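Long-range contact in CghA (Chaetomium globosum, PDB 6KBC), which is a two-domain, almost all-beta protein of the Diels-Alderase family, related to the calycins, and binds the ligand WK1 in a pocket: residues D241-Y252 against E380-V391. Numbering follows the deposited sequence.
Sequences DALFVRAQAGPY and ESVHGWGMTGEV
Ala242 and Val391 start an antiparallel ladder in which strands 241-249 and 382-391 run side by side; eight backbone hydrogen bonds join it, two each for Ala242-Val391, Phe244-Gly389, Arg246-Met387 and Gln248-Trp385. The CB atoms of Ala242 and Val391 meet at 3.9 Å. Phe244 lies on the same face. Its CB rests against the backbone of Gly389, which places no side chain beside it; farther out, Phe244 CE2 meets Met387 CG at 3.9 Å, with CG in the ring plane at the edge, and Met387 SD at 4.0 Å, an oblique Met-aromatic contact. CG of Met387 sits between its own backbone N and carbonyl carbon (chi1 57°), which brings it to that rim. On the other face Leu243 CD1 reaches Glu390 CG, and Val245 CG2 touches Thr388 CG2, each pair side by side and pointing the same way. Thr388 OG1 donates to Glu390 OE1, which also bonds His345. Gly386, lacking a side chain, lets its CA close to 3.7 Å from Ala247 CA. The type II' turn Ala249-Tyr252 leaves Tyr252 CB pointing to the other segment; CD2 meets Val382 CG2 at the ring edge (3.9 Å), CE2 and CZ near the Glu380 carboxylate, its plane 69° from the ring, and OH donates a very short 2.5 Å bond to Glu380 OE2. Arg277 NE hydrogen-bonds Tyr252 OH; its NH2 salt-bridges Glu380 OE1. Val382 also sets CG2 on Ala249 CB and CG1 on Pro251 CD. A water links Gly250 N to His383 O. Within the C-terminal calycin-like domain, strand 252-261 flanks 239-249 and strand 363-375 flanks 382-392. Strand 324-330 packs on Leu243 and Val245; strand 46-54 of the N-terminal domain meets Phe244 and Met387, and Ala242 and Phe244 line the WK1 pocket.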
ATOM      1  N   ASP A 241      13.938   1.836  -5.467  1.00 20.82           N
ATOM      2  CA  ASP A 241      13.491   0.972  -4.387  1.00 21.25           C
ATOM      3  C   ASP A 241      12.174   1.504  -3.847  1.00 22.51           C
ATOM      4  O   ASP A 241      12.034   2.708  -3.615  1.00 20.79           O
ATOM      5  CB  ASP A 241      14.544   0.905  -3.276  1.00 18.31           C
ATOM      6  CG  ASP A 241      14.474  -0.381  -2.478  1.00 24.43           C
ATOM      7  OD1 ASP A 241      13.424  -0.633  -1.844  1.00 24.31           O
ATOM      8  OD2 ASP A 241      15.452  -1.155  -2.503  1.00 24.33           O
ATOM      9  N   ALA A 242      11.216   0.608  -3.651  1.00 22.53           N
ATOM     10  CA  ALA A 242       9.961   0.969  -3.009  1.00 22.64           C
ATOM     11  C   ALA A 242       9.642  -0.122  -2.003  1.00 22.88           C
ATOM     12  O   ALA A 242       9.757  -1.307  -2.322  1.00 23.64           O
ATOM     13  CB  ALA A 242       8.826   1.122  -4.030  1.00 23.30           C
ATOM     14  N   LEU A 243       9.286   0.269  -0.785  1.00 20.19           N
ATOM     15  CA  LEU A 243       8.938  -0.691   0.255  1.00 20.65           C
ATOM     16  C   LEU A 243       7.572  -0.344   0.823  1.00 19.65           C
ATOM     17  O   LEU A 243       7.406   0.719   1.433  1.00 19.11           O
ATOM     18  CB  LEU A 243       9.971  -0.699   1.375  1.00 18.77           C
ATOM     19  CG  LEU A 243       9.522  -1.514   2.602  1.00 18.54           C
ATOM     20  CD1 LEU A 243       9.421  -2.983   2.256  1.00 18.85           C
ATOM     21  CD2 LEU A 243      10.494  -1.288   3.750  1.00 21.36           C
ATOM     22  N   PHE A 244       6.608  -1.239   0.630  1.00 19.24           N
ATOM     23  CA  PHE A 244       5.323  -1.190   1.328  1.00 18.64           C
ATOM     24  C   PHE A 244       5.376  -2.100   2.542  1.00 19.92           C
ATOM     25  O   PHE A 244       5.847  -3.233   2.443  1.00 20.61           O
ATOM     26  CB  PHE A 244       4.175  -1.646   0.424  1.00 22.03           C
ATOM     27  CG  PHE A 244       2.835  -1.717   1.143  1.00 22.48           C
ATOM     28  CD1 PHE A 244       2.029  -0.593   1.241  1.00 22.82           C
ATOM     29  CD2 PHE A 244       2.402  -2.900   1.733  1.00 24.31           C
ATOM     30  CE1 PHE A 244       0.789  -0.643   1.918  1.00 23.78           C
ATOM     31  CE2 PHE A 244       1.170  -2.969   2.409  1.00 27.07           C
ATOM     32  CZ  PHE A 244       0.371  -1.834   2.504  1.00 21.85           C
ATOM     33  N   VAL A 245       4.869  -1.625   3.685  1.00 19.40           N
ATOM     34  CA  VAL A 245       4.736  -2.473   4.868  1.00 18.32           C
ATOM     35  C   VAL A 245       3.386  -2.222   5.504  1.00 20.44           C
ATOM     36  O   VAL A 245       2.988  -1.069   5.691  1.00 20.73           O
ATOM     37  CB  VAL A 245       5.814  -2.194   5.938  1.00 21.48           C
ATOM     38  CG1 VAL A 245       5.582  -3.064   7.158  1.00 21.26           C
ATOM     39  CG2 VAL A 245       7.200  -2.393   5.402  1.00 16.55           C
ATOM     40  N   ARG A 246       2.717  -3.295   5.918  1.00 19.77           N
ATOM     41  CA  ARG A 246       1.671  -3.181   6.928  1.00 19.27           C
ATOM     42  C   ARG A 246       1.834  -4.356   7.868  1.00 20.84           C
ATOM     43  O   ARG A 246       1.849  -5.500   7.412  1.00 22.49           O
ATOM     44  CB  ARG A 246       0.269  -3.179   6.322  1.00 18.66           C
ATOM     45  CG  ARG A 246      -0.796  -2.918   7.401  1.00 23.47           C
ATOM     46  CD  ARG A 246      -2.207  -3.137   6.891  1.00 25.72           C
ATOM     47  NE  ARG A 246      -2.458  -2.488   5.608  1.00 26.92           N
ATOM     48  CZ  ARG A 246      -2.598  -1.176   5.431  1.00 27.60           C
ATOM     49  NH1 ARG A 246      -2.523  -0.335   6.461  1.00 26.04           N
ATOM     50  NH2 ARG A 246      -2.849  -0.710   4.214  1.00 27.51           N
ATOM     51  N   ALA A 247       1.984  -4.083   9.160  1.00 19.13           N
ATOM     52  CA  ALA A 247       2.257  -5.151  10.106  1.00 22.32           C
ATOM     53  C   ALA A 247       1.632  -4.816  11.445  1.00 21.98           C
ATOM     54  O   ALA A 247       1.517  -3.647  11.815  1.00 20.04           O
ATOM     55  CB  ALA A 247       3.756  -5.377  10.314  1.00 18.70           C
ATOM     56  N   GLN A 248       1.301  -5.864  12.192  1.00 20.02           N
ATOM     57  CA  GLN A 248       0.796  -5.736  13.554  1.00 19.57           C
ATOM     58  C   GLN A 248       1.542  -6.724  14.437  1.00 22.80           C
ATOM     59  O   GLN A 248       1.687  -7.895  14.069  1.00 27.14           O
ATOM     60  CB  GLN A 248      -0.712  -6.004  13.625  1.00 22.11           C
ATOM     61  CG  GLN A 248      -1.251  -5.934  15.074  1.00 24.25           C
ATOM     62  CD  GLN A 248      -2.753  -6.114  15.155  1.00 27.47           C
ATOM     63  OE1 GLN A 248      -3.318  -7.002  14.520  1.00 32.72           O
ATOM     64  NE2 GLN A 248      -3.408  -5.241  15.903  1.00 25.74           N
ATOM     65  N   ALA A 249       2.037  -6.253  15.577  1.00 23.19           N
ATOM     66  CA  ALA A 249       2.747  -7.112  16.528  1.00 25.81           C
ATOM     67  C   ALA A 249       2.432  -6.609  17.926  1.00 24.25           C
ATOM     68  O   ALA A 249       2.862  -5.515  18.300  1.00 22.87           O
ATOM     69  CB  ALA A 249       4.260  -7.112  16.280  1.00 21.46           C
ATOM     70  N   GLY A 250       1.686  -7.393  18.696  1.00 26.35           N
ATOM     71  CA  GLY A 250       1.265  -6.955  20.006  1.00 26.94           C
ATOM     72  C   GLY A 250       0.464  -5.675  19.908  1.00 24.64           C
ATOM     73  O   GLY A 250      -0.451  -5.556  19.094  1.00 24.99           O
ATOM     74  N   PRO A 251       0.815  -4.671  20.715  1.00 27.27           N
ATOM     75  CA  PRO A 251       0.097  -3.390  20.648  1.00 29.30           C
ATOM     76  C   PRO A 251       0.476  -2.536  19.448  1.00 27.56           C
ATOM     77  O   PRO A 251      -0.136  -1.480  19.249  1.00 24.32           O
ATOM     78  CB  PRO A 251       0.519  -2.696  21.946  1.00 29.14           C
ATOM     79  CG  PRO A 251       1.919  -3.186  22.151  1.00 26.79           C
ATOM     80  CD  PRO A 251       1.934  -4.622  21.672  1.00 28.20           C
ATOM     81  N   TYR A 252       1.455  -2.949  18.647  1.00 23.86           N
ATOM     82  CA  TYR A 252       2.024  -2.093  17.611  1.00 20.45           C
ATOM     83  C   TYR A 252       1.367  -2.356  16.271  1.00 22.81           C
ATOM     84  O   TYR A 252       1.205  -3.514  15.859  1.00 22.02           O
ATOM     85  CB  TYR A 252       3.534  -2.313  17.494  1.00 19.15           C
ATOM     86  CG  TYR A 252       4.274  -1.898  18.718  1.00 19.10           C
ATOM     87  CD1 TYR A 252       4.356  -0.563  19.082  1.00 20.06           C
ATOM     88  CD2 TYR A 252       4.841  -2.844  19.554  1.00 20.21           C
ATOM     89  CE1 TYR A 252       5.034  -0.184  20.227  1.00 20.15           C
ATOM     90  CE2 TYR A 252       5.503  -2.482  20.690  1.00 22.26           C
ATOM     91  CZ  TYR A 252       5.600  -1.151  21.023  1.00 21.85           C
ATOM     92  OH  TYR A 252       6.280  -0.796  22.166  1.00 26.22           O
ATOM     93  N   GLU A 380      10.714  -5.571  26.112  1.00 37.88           N
ATOM     94  CA  GLU A 380       9.605  -5.890  25.229  1.00 37.74           C
ATOM     95  C   GLU A 380      10.077  -6.726  24.045  1.00 36.23           C
ATOM     96  O   GLU A 380      11.097  -6.429  23.413  1.00 33.51           O
ATOM     97  CB  GLU A 380       8.956  -4.607  24.736  1.00 36.12           C
ATOM     98  CG  GLU A 380       7.765  -4.854  23.868  1.00 36.78           C
ATOM     99  CD  GLU A 380       7.017  -3.586  23.596  1.00 37.66           C
ATOM    100  OE1 GLU A 380       5.772  -3.589  23.751  1.00 38.34           O
ATOM    101  OE2 GLU A 380       7.674  -2.599  23.182  1.00 28.77           O
ATOM    102  N   SER A 381       9.329  -7.781  23.752  1.00 32.79           N
ATOM    103  CA  SER A 381       9.612  -8.636  22.604  1.00 35.58           C
ATOM    104  C   SER A 381       8.259  -9.113  22.077  1.00 34.16           C
ATOM    105  O   SER A 381       7.753 -10.152  22.505  1.00 35.72           O
ATOM    106  CB  SER A 381      10.510  -9.799  22.996  1.00 37.21           C
ATOM    107  OG  SER A 381      10.765 -10.630  21.887  1.00 37.98           O
ATOM    108  N   VAL A 382       7.676  -8.337  21.161  1.00 27.34           N
ATOM    109  CA  VAL A 382       6.336  -8.646  20.663  1.00 27.13           C
ATOM    110  C   VAL A 382       6.454  -9.546  19.441  1.00 28.89           C
ATOM    111  O   VAL A 382       7.539  -9.711  18.870  1.00 25.87           O
ATOM    112  CB  VAL A 382       5.530  -7.368  20.342  1.00 26.71           C
ATOM    113  CG1 VAL A 382       5.213  -6.628  21.622  1.00 34.41           C
ATOM    114  CG2 VAL A 382       6.281  -6.481  19.380  1.00 32.74           C
ATOM    115  N   HIS A 383       5.344 -10.152  19.042  1.00 24.35           N
ATOM    116  CA  HIS A 383       5.328 -11.075  17.918  1.00 27.18           C
ATOM    117  C   HIS A 383       4.082 -10.829  17.092  1.00 28.96           C
ATOM    118  O   HIS A 383       2.991 -10.654  17.637  1.00 28.91           O
ATOM    119  CB  HIS A 383       5.388 -12.550  18.374  1.00 28.55           C
ATOM    120  CG  HIS A 383       5.487 -13.519  17.234  1.00 34.27           C
ATOM    121  ND1 HIS A 383       4.380 -13.953  16.531  1.00 33.27           N
ATOM    122  CD2 HIS A 383       6.562 -14.068  16.616  1.00 35.90           C
ATOM    123  CE1 HIS A 383       4.766 -14.762  15.560  1.00 35.84           C
ATOM    124  NE2 HIS A 383       6.085 -14.853  15.592  1.00 37.45           N
ATOM    125  N   GLY A 384       4.242 -10.806  15.783  1.00 24.63           N
ATOM    126  CA  GLY A 384       3.093 -10.571  14.947  1.00 24.68           C
ATOM    127  C   GLY A 384       3.382 -10.891  13.509  1.00 26.42           C
ATOM    128  O   GLY A 384       4.332 -11.609  13.185  1.00 22.78           O
ATOM    129  N   TRP A 385       2.541 -10.329  12.651  1.00 23.77           N
ATOM    130  CA  TRP A 385       2.481 -10.697  11.251  1.00 23.66           C
ATOM    131  C   TRP A 385       2.206  -9.449  10.432  1.00 20.77           C
ATOM    132  O   TRP A 385       1.635  -8.472  10.917  1.00 20.48           O
ATOM    133  CB  TRP A 385       1.389 -11.747  11.020  1.00 22.17           C
ATOM    134  CG  TRP A 385       1.732 -12.985  11.728  1.00 23.20           C
ATOM    135  CD1 TRP A 385       1.329 -13.374  12.981  1.00 25.55           C
ATOM    136  CD2 TRP A 385       2.617 -13.981  11.259  1.00 24.29           C
ATOM    137  NE1 TRP A 385       1.905 -14.579  13.304  1.00 27.41           N
ATOM    138  CE2 TRP A 385       2.705 -14.974  12.262  1.00 26.55           C
ATOM    139  CE3 TRP A 385       3.352 -14.137  10.078  1.00 22.15           C
ATOM    140  CZ2 TRP A 385       3.491 -16.109  12.115  1.00 28.54           C
ATOM    141  CZ3 TRP A 385       4.121 -15.275   9.927  1.00 26.57           C
ATOM    142  CH2 TRP A 385       4.193 -16.242  10.947  1.00 29.28           C
ATOM    143  N   GLY A 386       2.602  -9.500   9.176  1.00 22.61           N
ATOM    144  CA  GLY A 386       2.370  -8.367   8.312  1.00 22.05           C
ATOM    145  C   GLY A 386       2.643  -8.748   6.882  1.00 21.81           C
ATOM    146  O   GLY A 386       2.850  -9.919   6.558  1.00 18.35           O
ATOM    147  N   MET A 387       2.633  -7.746   6.021  1.00 21.88           N
ATOM    148  CA  MET A 387       2.981  -7.992   4.640  1.00 21.77           C
ATOM    149  C   MET A 387       3.982  -6.933   4.225  1.00 23.38           C
ATOM    150  O   MET A 387       4.006  -5.831   4.782  1.00 21.28           O
ATOM    151  CB  MET A 387       1.757  -7.942   3.726  1.00 24.68           C
ATOM    152  CG  MET A 387       1.015  -6.652   3.795  1.00 27.10           C
ATOM    153  SD  MET A 387      -0.430  -6.639   2.714  1.00 48.39           S
ATOM    154  CE  MET A 387      -1.460  -7.894   3.519  1.00 16.29           C
ATOM    155  N   THR A 388       4.836  -7.284   3.266  1.00 22.46           N
ATOM    156  CA  THR A 388       5.706  -6.308   2.648  1.00 20.30           C
ATOM    157  C   THR A 388       5.590  -6.432   1.139  1.00 21.37           C
ATOM    158  O   THR A 388       5.342  -7.515   0.598  1.00 21.39           O
ATOM    159  CB  THR A 388       7.211  -6.452   3.059  1.00 23.80           C
ATOM    160  OG1 THR A 388       7.712  -7.719   2.631  1.00 21.77           O
ATOM    161  CG2 THR A 388       7.400  -6.301   4.567  1.00 20.69           C
ATOM    162  N   GLY A 389       5.733  -5.295   0.475  1.00 17.39           N
ATOM    163  CA  GLY A 389       5.864  -5.254  -0.959  1.00 17.91           C
ATOM    164  C   GLY A 389       7.198  -4.594  -1.209  1.00 21.56           C
ATOM    165  O   GLY A 389       7.409  -3.457  -0.780  1.00 20.05           O
ATOM    166  N   GLU A 390       8.111  -5.302  -1.871  1.00 19.30           N
ATOM    167  CA  GLU A 390       9.512  -4.894  -1.961  1.00 20.79           C
ATOM    168  C   GLU A 390       9.835  -4.767  -3.438  1.00 20.44           C
ATOM    169  O   GLU A 390       9.967  -5.779  -4.131  1.00 20.31           O
ATOM    170  CB  GLU A 390      10.416  -5.908  -1.258  1.00 21.35           C
ATOM    171  CG  GLU A 390       9.890  -6.225   0.151  1.00 18.45           C
ATOM    172  CD  GLU A 390      10.762  -7.197   0.911  1.00 24.73           C
ATOM    173  OE1 GLU A 390      10.350  -7.575   2.022  1.00 23.46           O
ATOM    174  OE2 GLU A 390      11.855  -7.569   0.419  1.00 23.81           O
ATOM    175  N   VAL A 391       9.930  -3.530  -3.923  1.00 21.25           N
ATOM    176  CA  VAL A 391      10.069  -3.265  -5.350  1.00 21.61           C
ATOM    177  C   VAL A 391      11.454  -2.701  -5.615  1.00 21.37           C
ATOM    178  O   VAL A 391      11.918  -1.795  -4.917  1.00 22.78           O
ATOM    179  CB  VAL A 391       8.988  -2.310  -5.875  1.00 23.04           C
ATOM    180  CG1 VAL A 391       9.077  -2.244  -7.402  1.00 26.74           C
ATOM    181  CG2 VAL A 391       7.588  -2.769  -5.404  1.00 24.15           C
TER
HETATM  182  O   HOH W   1       0.404  -9.908  17.302  1.00 35.78           O